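Local coordinates for protein alpha-amylase (PDB 6M4K) that probably hydrolyses internal alpha-1,4-glucosidic bonds in starch-like polysaccharides, as a calcium-containing alpha-amylase of glycoside hydrolase family 13, at residues R32-L37 with T89-L94; E52-T57 with N119-D124; V281-G284 with G288-S291. One frame throughout, in Å; residues are numbered along the deposited sequence. Where two conformers were deposited one is given.

Interaction 1: R32-L37 with T89-L94; sequences RECQWL and TTCNNL
A disulfide between Cys-34 and Cys-91 ties together two neighbouring helices, 27-39 and 81-93, and Leu-94 packs beside it. The sulfurs are 2.0 Å apart, SG of Cys-34 to SG of Cys-91, and the torsion about their bond is 90°, the relaxed value for a disulfide. Both cysteines turn SG to the side of the backbone N and opposite the carbonyl carbon, which brings the two sulfurs together between the helices. At the cross-link the backbones are close, with CA of Cys-34 5.4 Å from CA of Cys-91. These are the helices that follow the first two strands, 19-22 and 44-47, of the eight-stranded parallel TIM barrel, so the bond staples successive beta-alpha units on the outside of the barrel. Cys-91 also rests on Ile-98 of strand 97-102, the next strand of the barrel. Leu-94 divides its two methyl groups between backbone and side chain of the partner helix. CD1 of Leu-94 lies 3.8 Å from C of Cys-34, close to N of Gln-35 and CB of Cys-34 as well. CD2 of Leu-94 is 3.5 Å from OE1 of Gln-35. The glutamine starts off extended and then bends at chi2 (63°), bringing its amide up to that methyl group; the two side chains cross at about a right angle, in van der Waals contact. A polar link joins the same helices close by, a hydrogen bond from OG1 of Thr-90, next to Cys-91, to the carboxylate of Glu-31, about a turn before Cys-34. On another face of helix 27-39, the buried carboxylate of Glu-33 is held by Arg-387 and His-386.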
ATOM      1  N   ARG A  32     -15.684  11.693   0.865  1.00 16.16           N
ATOM      2  CA  ARG A  32     -16.243  11.910  -0.468  0.50 16.46           C
ATOM      3  C   ARG A  32     -15.713  10.884  -1.461  1.00 17.48           C
ATOM      4  O   ARG A  32     -16.464  10.375  -2.302  1.00 19.81           O
ATOM      5  CB  ARG A  32     -15.929  13.324  -0.951  0.50 20.57           C
ATOM      6  CG  ARG A  32     -16.473  14.416  -0.054  0.50 25.79           C
ATOM      7  CD  ARG A  32     -16.449  15.771  -0.735  0.50 32.02           C
ATOM      8  NE  ARG A  32     -16.481  16.858   0.240  0.50 31.53           N
ATOM      9  CZ  ARG A  32     -15.394  17.428   0.747  0.50 34.34           C
ATOM     10  NH1 ARG A  32     -14.192  17.019   0.363  0.50 28.25           N
ATOM     11  NH2 ARG A  32     -15.504  18.410   1.632  0.50 35.24           N
ATOM     12  N   GLU A  33     -14.426  10.560  -1.372  1.00 15.68           N
ATOM     13  CA  GLU A  33     -13.820   9.639  -2.323  1.00 16.18           C
ATOM     14  C   GLU A  33     -14.436   8.248  -2.257  1.00 16.23           C
ATOM     15  O   GLU A  33     -14.391   7.514  -3.244  1.00 15.62           O
ATOM     16  CB  GLU A  33     -12.313   9.564  -2.073  1.00 16.04           C
ATOM     17  CG  GLU A  33     -11.534   8.938  -3.216  1.00 16.19           C
ATOM     18  CD  GLU A  33     -11.473   9.824  -4.450  1.00 18.03           C
ATOM     19  OE1 GLU A  33     -12.029  10.950  -4.435  1.00 18.55           O
ATOM     20  OE2 GLU A  33     -10.847   9.398  -5.441  1.00 17.21           O
ATOM     21  N   CYS A  34     -15.011   7.865  -1.112  1.00 15.23           N
ATOM     22  CA  CYS A  34     -15.575   6.525  -0.999  1.00 14.06           C
ATOM     23  C   CYS A  34     -16.662   6.264  -2.033  1.00 14.03           C
ATOM     24  O   CYS A  34     -16.802   5.128  -2.488  1.00 14.57           O
ATOM     25  CB  CYS A  34     -16.034   6.245   0.436  1.00 17.20           C
ATOM     26  SG  CYS A  34     -14.612   5.836   1.480  1.00 16.10           S
ATOM     27  N   GLN A  35     -17.404   7.293  -2.454  1.00 15.20           N
ATOM     28  CA  GLN A  35     -18.394   7.094  -3.509  1.00 15.75           C
ATOM     29  C   GLN A  35     -17.716   6.714  -4.819  1.00 14.09           C
ATOM     30  O   GLN A  35     -18.133   5.770  -5.501  1.00 16.03           O
ATOM     31  CB  GLN A  35     -19.253   8.345  -3.697  1.00 18.28           C
ATOM     32  CG  GLN A  35     -20.373   8.150  -4.710  1.00 22.07           C
ATOM     33  CD  GLN A  35     -21.370   7.094  -4.269  1.00 23.42           C
ATOM     34  OE1 GLN A  35     -22.189   7.337  -3.381  1.00 25.81           O
ATOM     35  NE2 GLN A  35     -21.299   5.914  -4.873  1.00 22.51           N
ATOM     36  N   TRP A  36     -16.674   7.465  -5.198  1.00 15.01           N
ATOM     37  CA  TRP A  36     -15.923   7.153  -6.409  1.00 15.18           C
ATOM     38  C   TRP A  36     -15.305   5.762  -6.321  1.00 13.54           C
ATOM     39  O   TRP A  36     -15.366   4.976  -7.277  1.00 15.11           O
ATOM     40  CB  TRP A  36     -14.842   8.226  -6.636  1.00 14.94           C
ATOM     41  CG  TRP A  36     -14.200   8.121  -7.994  1.00 17.14           C
ATOM     42  CD1 TRP A  36     -14.526   8.841  -9.117  1.00 17.63           C
ATOM     43  CD2 TRP A  36     -13.154   7.221  -8.386  1.00 15.06           C
ATOM     44  NE1 TRP A  36     -13.738   8.446 -10.172  1.00 18.21           N
ATOM     45  CE2 TRP A  36     -12.890   7.451  -9.755  1.00 15.20           C
ATOM     46  CE3 TRP A  36     -12.405   6.250  -7.709  1.00 14.88           C
ATOM     47  CZ2 TRP A  36     -11.920   6.732 -10.467  1.00 15.94           C
ATOM     48  CZ3 TRP A  36     -11.444   5.536  -8.410  1.00 15.58           C
ATOM     49  CH2 TRP A  36     -11.211   5.778  -9.780  1.00 16.87           C
ATOM     50  N   LEU A  37     -14.709   5.446  -5.172  1.00 14.01           N
ATOM     51  CA  LEU A  37     -14.092   4.142  -4.980  1.00 13.53           C
ATOM     52  C   LEU A  37     -15.109   3.015  -5.091  1.00 13.16           C
ATOM     53  O   LEU A  37     -14.830   1.991  -5.718  1.00 13.72           O
ATOM     54  CB  LEU A  37     -13.392   4.096  -3.629  1.00 14.28           C
ATOM     55  CG  LEU A  37     -12.155   4.987  -3.550  1.00 15.02           C
ATOM     56  CD1 LEU A  37     -11.767   5.222  -2.096  1.00 16.32           C
ATOM     57  CD2 LEU A  37     -10.994   4.365  -4.307  1.00 15.68           C
ATOM     58  N   THR A  89     -18.124   5.905   8.986  1.00 16.05           N
ATOM     59  CA  THR A  89     -19.540   5.570   8.831  1.00 16.07           C
ATOM     60  C   THR A  89     -19.973   5.644   7.367  1.00 16.27           C
ATOM     61  O   THR A  89     -20.593   4.714   6.842  1.00 16.44           O
ATOM     62  CB  THR A  89     -20.385   6.499   9.703  1.00 18.31           C
ATOM     63  OG1 THR A  89     -20.042   6.297  11.079  1.00 20.59           O
ATOM     64  CG2 THR A  89     -21.866   6.217   9.495  1.00 20.25           C
ATOM     65  N   THR A  90     -19.633   6.741   6.682  1.00 16.14           N
ATOM     66  CA  THR A  90     -20.051   6.927   5.296  1.00 16.80           C
ATOM     67  C   THR A  90     -19.416   5.879   4.394  1.00 15.03           C
ATOM     68  O   THR A  90     -20.076   5.291   3.526  1.00 16.64           O
ATOM     69  CB  THR A  90     -19.626   8.323   4.837  1.00 17.79           C
ATOM     70  OG1 THR A  90     -20.332   9.314   5.590  1.00 21.69           O
ATOM     71  CG2 THR A  90     -19.900   8.511   3.347  1.00 19.56           C
ATOM     72  N   CYS A  91     -18.118   5.650   4.578  1.00 14.80           N
ATOM     73  CA  CYS A  91     -17.406   4.700   3.736  1.00 14.16           C
ATOM     74  C   CYS A  91     -17.939   3.289   3.955  1.00 13.85           C
ATOM     75  O   CYS A  91     -18.249   2.572   2.999  1.00 15.05           O
ATOM     76  CB  CYS A  91     -15.900   4.795   4.006  1.00 14.40           C
ATOM     77  SG  CYS A  91     -15.158   6.321   3.383  1.00 15.18           S
ATOM     78  N   ASN A  92     -18.090   2.894   5.228  1.00 14.48           N
ATOM     79  CA  ASN A  92     -18.654   1.582   5.534  1.00 14.82           C
ATOM     80  C   ASN A  92     -20.035   1.407   4.919  1.00 13.73           C
ATOM     81  O   ASN A  92     -20.344   0.334   4.388  1.00 15.03           O
ATOM     82  CB  ASN A  92     -18.725   1.361   7.042  1.00 15.09           C
ATOM     83  CG  ASN A  92     -17.379   1.070   7.657  1.00 15.06           C
ATOM     84  OD1 ASN A  92     -16.346   1.132   6.984  1.00 15.64           O
ATOM     85  ND2 ASN A  92     -17.377   0.740   8.950  1.00 15.10           N
ATOM     86  N   ASN A  93     -20.880   2.441   4.989  1.00 15.31           N
ATOM     87  CA  ASN A  93     -22.211   2.340   4.393  1.00 15.56           C
ATOM     88  C   ASN A  93     -22.149   2.149   2.888  1.00 18.46           C
ATOM     89  O   ASN A  93     -23.077   1.580   2.302  1.00 20.05           O
ATOM     90  CB  ASN A  93     -23.062   3.562   4.740  1.00 17.45           C
ATOM     91  CG  ASN A  93     -23.534   3.556   6.179  1.00 17.08           C
ATOM     92  OD1 ASN A  93     -23.543   2.511   6.826  1.00 19.08           O
ATOM     93  ND2 ASN A  93     -23.929   4.718   6.683  1.00 18.99           N
ATOM     94  N   LEU A  94     -21.086   2.630   2.243  1.00 15.91           N
ATOM     95  CA  LEU A  94     -20.877   2.425   0.813  1.00 16.80           C
ATOM     96  C   LEU A  94     -20.140   1.137   0.489  1.00 15.39           C
ATOM     97  O   LEU A  94     -19.915   0.852  -0.691  1.00 17.50           O
ATOM     98  CB  LEU A  94     -20.096   3.600   0.222  1.00 16.56           C
ATOM     99  CG  LEU A  94     -20.909   4.881   0.078  1.00 19.31           C
ATOM    100  CD1 LEU A  94     -19.978   6.065  -0.108  1.00 21.67           C
ATOM    101  CD2 LEU A  94     -21.842   4.751  -1.109  1.00 25.21           C
TER

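Interaction 2: E52-T57 with N119-D124; sequences EHRIVT and NSFDGD
Glu-52 and Asn-119 join the long loop between the second strand and second helix of the barrel to domain B, the excursion between the third strand and third helix in family 13 alpha-amylases. Both carboxylate oxygens of Glu-52 grip the one asparagine. OE1 of Glu-52 takes ND2 of Asn-119 at 2.7 Å in a nearly straight bond (167°), on its syn side, with the donor somewhat out of the carboxylate plane. OE2 of Glu-52 uses its syn lone pair to receive the backbone N of Asn-119 at 2.9 Å. The fully extended glutamate chain carries the group across to its partner, and the amide plane lies 59° from that of the carboxylate. Ser-71 OG also bonds to OE1 and the backbone N of Asp-117 to OE2, so the buried carboxylate has several donors, which would help to offset its charge. Further along, Arg-54 stretches across the Phe-121 ring, crossing it at about a right angle. In the phenylalanine conformer described, one of two modelled, CZ of Phe-121 lies over one face of the guanidinium, offset toward its rim and 3.4 Å from CZ of Arg-54, with the two planes well tilted. Gln-68 OE1 and Gly-110 O bind NH1 and NH2 of the arginine and fix its rotation. The loop bearing Glu-52 and Arg-54 runs between strand 44-47 and helix 81-93, whereas Phe-121 belongs to strand 120-122, which pairs antiparallel with strand 112-114.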
ATOM      1  N   GLU A  52      -3.166  11.198  17.713  1.00 14.00           N
ATOM      2  CA  GLU A  52      -2.398  12.410  17.961  1.00 14.67           C
ATOM      3  C   GLU A  52      -0.921  12.158  17.706  1.00 13.36           C
ATOM      4  O   GLU A  52      -0.315  11.271  18.316  1.00 14.31           O
ATOM      5  CB  GLU A  52      -2.596  12.886  19.394  1.00 14.62           C
ATOM      6  CG  GLU A  52      -1.799  14.149  19.645  1.00 16.30           C
ATOM      7  CD  GLU A  52      -1.992  14.745  21.015  1.00 15.49           C
ATOM      8  OE1 GLU A  52      -2.378  14.032  21.971  1.00 17.72           O
ATOM      9  OE2 GLU A  52      -1.733  15.963  21.136  1.00 16.26           O
ATOM     10  N   HIS A  53      -0.337  12.976  16.835  1.00 14.13           N
ATOM     11  CA  HIS A  53       1.050  12.831  16.439  1.00 13.76           C
ATOM     12  C   HIS A  53       1.805  14.131  16.690  1.00 13.91           C
ATOM     13  O   HIS A  53       1.223  15.194  16.925  1.00 14.18           O
ATOM     14  CB  HIS A  53       1.152  12.448  14.954  1.00 14.03           C
ATOM     15  CG  HIS A  53       0.403  13.378  14.051  1.00 13.16           C
ATOM     16  ND1 HIS A  53       0.894  14.612  13.677  1.00 14.13           N
ATOM     17  CD2 HIS A  53      -0.828  13.276  13.494  1.00 14.68           C
ATOM     18  CE1 HIS A  53       0.010  15.214  12.901  1.00 14.66           C
ATOM     19  NE2 HIS A  53      -1.046  14.429  12.777  1.00 14.93           N
ATOM     20  N   ARG A  54       3.125  14.025  16.609  1.00 13.01           N
ATOM     21  CA  ARG A  54       3.993  15.180  16.778  1.00 15.03           C
ATOM     22  C   ARG A  54       3.648  16.247  15.748  1.00 13.27           C
ATOM     23  O   ARG A  54       3.314  15.948  14.597  1.00 14.97           O
ATOM     24  CB  ARG A  54       5.444  14.734  16.588  1.00 14.85           C
ATOM     25  CG  ARG A  54       6.492  15.766  17.007  1.00 16.70           C
ATOM     26  CD  ARG A  54       7.903  15.207  16.912  1.00 16.02           C
ATOM     27  NE  ARG A  54       8.864  16.169  17.462  1.00 17.54           N
ATOM     28  CZ  ARG A  54      10.012  15.833  18.042  1.00 18.85           C
ATOM     29  NH1 ARG A  54      10.365  14.564  18.161  1.00 19.53           N
ATOM     30  NH2 ARG A  54      10.810  16.779  18.533  1.00 20.22           N
ATOM     31  N   ILE A  55       3.729  17.505  16.168  1.00 15.12           N
ATOM     32  CA  ILE A  55       3.749  18.620  15.239  1.00 15.94           C
ATOM     33  C   ILE A  55       5.197  19.073  15.142  1.00 17.26           C
ATOM     34  O   ILE A  55       5.807  19.456  16.152  1.00 17.99           O
ATOM     35  CB  ILE A  55       2.827  19.762  15.698  1.00 17.44           C
ATOM     36  CG1 ILE A  55       1.367  19.304  15.714  1.00 19.27           C
ATOM     37  CG2 ILE A  55       2.989  20.967  14.769  1.00 20.13           C
ATOM     38  CD1 ILE A  55       0.852  18.868  14.356  1.00 21.62           C
ATOM     39  N   VAL A  56       5.755  18.995  13.938  1.00 13.94           N
ATOM     40  CA  VAL A  56       7.134  19.382  13.670  1.00 16.06           C
ATOM     41  C   VAL A  56       7.079  20.643  12.826  1.00 14.42           C
ATOM     42  O   VAL A  56       6.455  20.662  11.760  1.00 14.32           O
ATOM     43  CB  VAL A  56       7.896  18.268  12.942  1.00 15.00           C
ATOM     44  CG1 VAL A  56       9.273  18.753  12.519  1.00 15.21           C
ATOM     45  CG2 VAL A  56       8.000  17.021  13.825  1.00 14.91           C
ATOM     46  N   THR A  57       7.730  21.698  13.306  1.00 14.86           N
ATOM     47  CA  THR A  57       7.785  22.953  12.569  1.00 15.23           C
ATOM     48  C   THR A  57       9.152  23.238  11.965  1.00 16.85           C
ATOM     49  O   THR A  57       9.258  24.132  11.113  1.00 16.44           O
ATOM     50  CB  THR A  57       7.322  24.127  13.447  1.00 16.36           C
ATOM     51  OG1 THR A  57       8.069  24.148  14.665  1.00 17.62           O
ATOM     52  CG2 THR A  57       5.851  23.991  13.793  1.00 19.51           C
ATOM     53  N   ASN A 119      -1.589  17.733  23.442  1.00 17.61           N
ATOM     54  CA  ASN A 119      -0.923  17.071  24.557  1.00 18.15           C
ATOM     55  C   ASN A 119       0.589  17.194  24.442  1.00 18.37           C
ATOM     56  O   ASN A 119       1.153  17.222  23.343  1.00 16.98           O
ATOM     57  CB  ASN A 119      -1.345  15.605  24.630  1.00 17.33           C
ATOM     58  CG  ASN A 119      -2.771  15.449  25.106  1.00 21.61           C
ATOM     59  OD1 ASN A 119      -3.135  15.935  26.185  1.00 25.38           O
ATOM     60  ND2 ASN A 119      -3.602  14.806  24.297  1.00 20.24           N
ATOM     61  N   SER A 120       1.258  17.204  25.593  0.50 18.27           N
ATOM     62  CA  SER A 120       2.709  17.324  25.641  0.50 17.19           C
ATOM     63  C   SER A 120       3.400  16.013  25.272  0.50 16.29           C
ATOM     64  O   SER A 120       2.900  14.917  25.546  0.50 16.99           O
ATOM     65  CB  SER A 120       3.157  17.732  27.048  0.50 18.81           C
ATOM     66  OG  SER A 120       4.563  17.946  27.115  0.50 14.95           O
ATOM     67  N   PHE A 121       4.580  16.140  24.666  0.50 16.04           N
ATOM     68  CA  PHE A 121       5.533  15.045  24.566  0.50 16.73           C
ATOM     69  C   PHE A 121       6.899  15.535  25.015  0.50 16.97           C
ATOM     70  O   PHE A 121       7.236  16.712  24.861  0.50 16.86           O
ATOM     71  CB  PHE A 121       5.654  14.454  23.143  0.50 16.18           C
ATOM     72  CG  PHE A 121       6.410  15.326  22.167  0.50 12.34           C
ATOM     73  CD1 PHE A 121       5.735  16.269  21.411  0.50 12.13           C
ATOM     74  CD2 PHE A 121       7.779  15.183  21.976  0.50 13.33           C
ATOM     75  CE1 PHE A 121       6.400  17.062  20.501  0.50 12.96           C
ATOM     76  CE2 PHE A 121       8.453  15.981  21.073  0.50 14.70           C
ATOM     77  CZ  PHE A 121       7.762  16.929  20.335  0.50 13.45           C
ATOM     78  N   ASP A 122       7.688  14.618  25.563  1.00 17.23           N
ATOM     79  CA  ASP A 122       9.075  14.926  25.869  1.00 16.22           C
ATOM     80  C   ASP A 122       9.862  13.639  25.663  1.00 15.89           C
ATOM     81  O   ASP A 122       9.821  12.738  26.508  1.00 17.32           O
ATOM     82  CB  ASP A 122       9.221  15.465  27.284  1.00 17.00           C
ATOM     83  CG  ASP A 122      10.575  16.087  27.519  1.00 19.19           C
ATOM     84  OD1 ASP A 122      11.578  15.581  26.984  1.00 18.94           O
ATOM     85  OD2 ASP A 122      10.638  17.106  28.231  1.00 20.37           O
ATOM     86  N   GLY A 123      10.552  13.552  24.528  1.00 17.26           N
ATOM     87  CA  GLY A 123      11.386  12.400  24.262  1.00 17.86           C
ATOM     88  C   GLY A 123      12.655  12.361  25.074  1.00 18.74           C
ATOM     89  O   GLY A 123      13.344  11.337  25.070  1.00 21.22           O
ATOM     90  N   ASP A 124      12.992  13.459  25.758  1.00 17.38           N
ATOM     91  CA  ASP A 124      14.175  13.466  26.610  1.00 20.03           C
ATOM     92  C   ASP A 124      13.873  12.891  27.989  1.00 16.29           C
ATOM     93  O   ASP A 124      14.710  12.190  28.571  1.00 19.61           O
ATOM     94  CB  ASP A 124      14.724  14.887  26.735  1.00 19.39           C
ATOM     95  CG  ASP A 124      15.097  15.495  25.390  1.00 24.57           C
ATOM     96  OD1 ASP A 124      15.377  14.740  24.438  1.00 26.10           O
ATOM     97  OD2 ASP A 124      15.137  16.738  25.288  1.00 30.25           O
TER

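Interaction 3: V281-G284 with G288-S291; sequences VNFG and GQLS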
ATOM      1  N   VAL A 281       7.237 -15.327 -15.944  1.00 15.87           N
ATOM      2  CA  VAL A 281       6.420 -16.518 -16.172  1.00 16.16           C
ATOM      3  C   VAL A 281       6.060 -17.227 -14.869  1.00 16.27           C
ATOM      4  O   VAL A 281       4.970 -17.798 -14.742  1.00 17.71           O
ATOM      5  CB  VAL A 281       7.123 -17.452 -17.187  1.00 17.08           C
ATOM      6  CG1 VAL A 281       8.462 -17.948 -16.646  1.00 18.87           C
ATOM      7  CG2 VAL A 281       6.230 -18.621 -17.581  1.00 17.76           C
ATOM      8  N   ASN A 282       6.950 -17.193 -13.879  1.00 16.95           N
ATOM      9  CA  ASN A 282       6.729 -17.853 -12.597  1.00 16.47           C
ATOM     10  C   ASN A 282       6.719 -16.859 -11.436  1.00 16.31           C
ATOM     11  O   ASN A 282       7.035 -17.219 -10.294  1.00 16.80           O
ATOM     12  CB  ASN A 282       7.794 -18.922 -12.359  1.00 19.28           C
ATOM     13  CG  ASN A 282       9.180 -18.323 -12.166  1.00 21.41           C
ATOM     14  OD1 ASN A 282       9.472 -17.216 -12.639  1.00 19.69           O
ATOM     15  ND2 ASN A 282      10.039 -19.046 -11.450  1.00 29.90           N
ATOM     16  N   PHE A 283       6.363 -15.607 -11.702  1.00 15.30           N
ATOM     17  CA  PHE A 283       6.433 -14.592 -10.665  1.00 13.83           C
ATOM     18  C   PHE A 283       5.529 -14.935  -9.487  1.00 14.81           C
ATOM     19  O   PHE A 283       4.402 -15.405  -9.648  1.00 14.94           O
ATOM     20  CB  PHE A 283       6.033 -13.231 -11.220  1.00 14.41           C
ATOM     21  CG  PHE A 283       6.117 -12.150 -10.185  1.00 14.48           C
ATOM     22  CD1 PHE A 283       7.350 -11.710  -9.736  1.00 16.86           C
ATOM     23  CD2 PHE A 283       4.971 -11.623  -9.612  1.00 15.48           C
ATOM     24  CE1 PHE A 283       7.442 -10.736  -8.747  1.00 15.57           C
ATOM     25  CE2 PHE A 283       5.062 -10.655  -8.626  1.00 16.00           C
ATOM     26  CZ  PHE A 283       6.299 -10.215  -8.201  1.00 16.56           C
ATOM     27  N   GLY A 284       6.036 -14.664  -8.290  1.00 15.31           N
ATOM     28  CA  GLY A 284       5.284 -14.877  -7.073  1.00 17.18           C
ATOM     29  C   GLY A 284       6.159 -15.541  -6.040  1.00 15.32           C
ATOM     30  O   GLY A 284       7.349 -15.230  -5.927  1.00 16.36           O
ATOM     31  N   GLY A 288      11.268 -16.525  -4.406  1.00 21.75           N
ATOM     32  CA  GLY A 288      11.775 -16.337  -3.061  1.00 22.75           C
ATOM     33  C   GLY A 288      10.955 -15.377  -2.229  1.00 19.56           C
ATOM     34  O   GLY A 288      11.485 -14.758  -1.298  1.00 23.43           O
ATOM     35  N   GLN A 289       9.675 -15.230  -2.546  1.00 19.78           N
ATOM     36  CA  GLN A 289       8.777 -14.306  -1.863  1.00 16.99           C
ATOM     37  C   GLN A 289       7.818 -15.084  -0.970  1.00 15.95           C
ATOM     38  O   GLN A 289       7.757 -16.318  -0.996  1.00 19.32           O
ATOM     39  CB  GLN A 289       7.997 -13.462  -2.883  1.00 15.94           C
ATOM     40  CG  GLN A 289       8.899 -12.662  -3.815  1.00 16.60           C
ATOM     41  CD  GLN A 289       8.145 -11.742  -4.777  1.00 16.65           C
ATOM     42  OE1 GLN A 289       6.905 -11.685  -4.791  1.00 19.89           O
ATOM     43  NE2 GLN A 289       8.894 -10.993  -5.566  1.00 16.65           N
ATOM     44  N   LEU A 290       7.066 -14.345  -0.161  1.00 15.07           N
ATOM     45  CA  LEU A 290       6.001 -14.934   0.635  1.00 15.59           C
ATOM     46  C   LEU A 290       4.967 -15.591  -0.273  1.00 15.84           C
ATOM     47  O   LEU A 290       4.824 -15.247  -1.451  1.00 15.37           O
ATOM     48  CB  LEU A 290       5.283 -13.838   1.426  1.00 16.22           C
ATOM     49  CG  LEU A 290       6.111 -13.119   2.483  1.00 17.60           C
ATOM     50  CD1 LEU A 290       5.297 -12.031   3.175  1.00 17.39           C
ATOM     51  CD2 LEU A 290       6.660 -14.129   3.485  1.00 18.09           C
ATOM     52  N   SER A 291       4.225 -16.541   0.281  1.00 16.11           N
ATOM     53  CA  SER A 291       3.072 -17.050  -0.443  0.50 16.18           C
ATOM     54  C   SER A 291       2.073 -15.920  -0.669  1.00 14.84           C
ATOM     55  O   SER A 291       1.944 -14.997   0.142  1.00 14.86           O
ATOM     56  CB  SER A 291       2.401 -18.195   0.321  0.50 18.16           C
ATOM     57  OG  SER A 291       1.536 -17.713   1.335  0.50 17.20           O
TER
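Phe-283 and Gly-284 meet Gln-289 where the chain turns back on itself in the connection from helix 259-270 to strand 295-297, part of the beta-alpha-beta crossover between the sixth and seventh strands of the barrel. The glutamine chain leaves its backbone toward the earlier segment and passes alongside the Gly-284 carbonyl, whose O is 3.6 Å from CB and 3.7 Å from CG of Gln-289. Its flat end then comes up to the far part of the phenylalanine ring. NE2 of Gln-289 is 3.5 Å from CE1 of Phe-283, while OE1 of Gln-289 stands 3.8 Å from CZ of Phe-283. Ring and amide planes are almost perpendicular, at 88°. With CG of Phe-283 opposite its backbone N (chi1 -179°), the ring extends far enough to make this contact. No hydrogen bond spans the two segments; Asn-264 OD1 receives NE2 of Gln-289 and fixes how the amide is turned. Gly-284 has a positive phi of 136°, where a CB would press against the carbonyl O of the preceding residue, a conformation suited to glycine. Trp-287, in the bend between the segments, meets Phe-283 edge-to-face. Helix 259-270 lies against both side chains, through His-261 and Asn-264 among others, and hydrogen bonds from Phe-283 O to Trp-335 NE1 and from Leu-290 O to Tyr-337 OH tie the backbone to the loop between helix 322-334 and strand 339-344.

Overall arrangement
All three contacts lie in the catalytic region, away from the calcium site, and none touches another. Interactions 1 and 2 alternate along the chain and draw on one connection: the loop of interaction 2 runs on to the helix of interaction 1. Their centres are nevertheless about 32 Å apart. Interaction 3 comes later in sequence, across the chain's centre from both. It is the buried contact; the other two are partly buried. Chemistry follows place: a covalent link with an aliphatic fringe joins two helices outside the barrel, a carboxylate-amide network and an arginine packed on a phenylalanine join domain B to a barrel loop, and van der Waals packing closes a local bend.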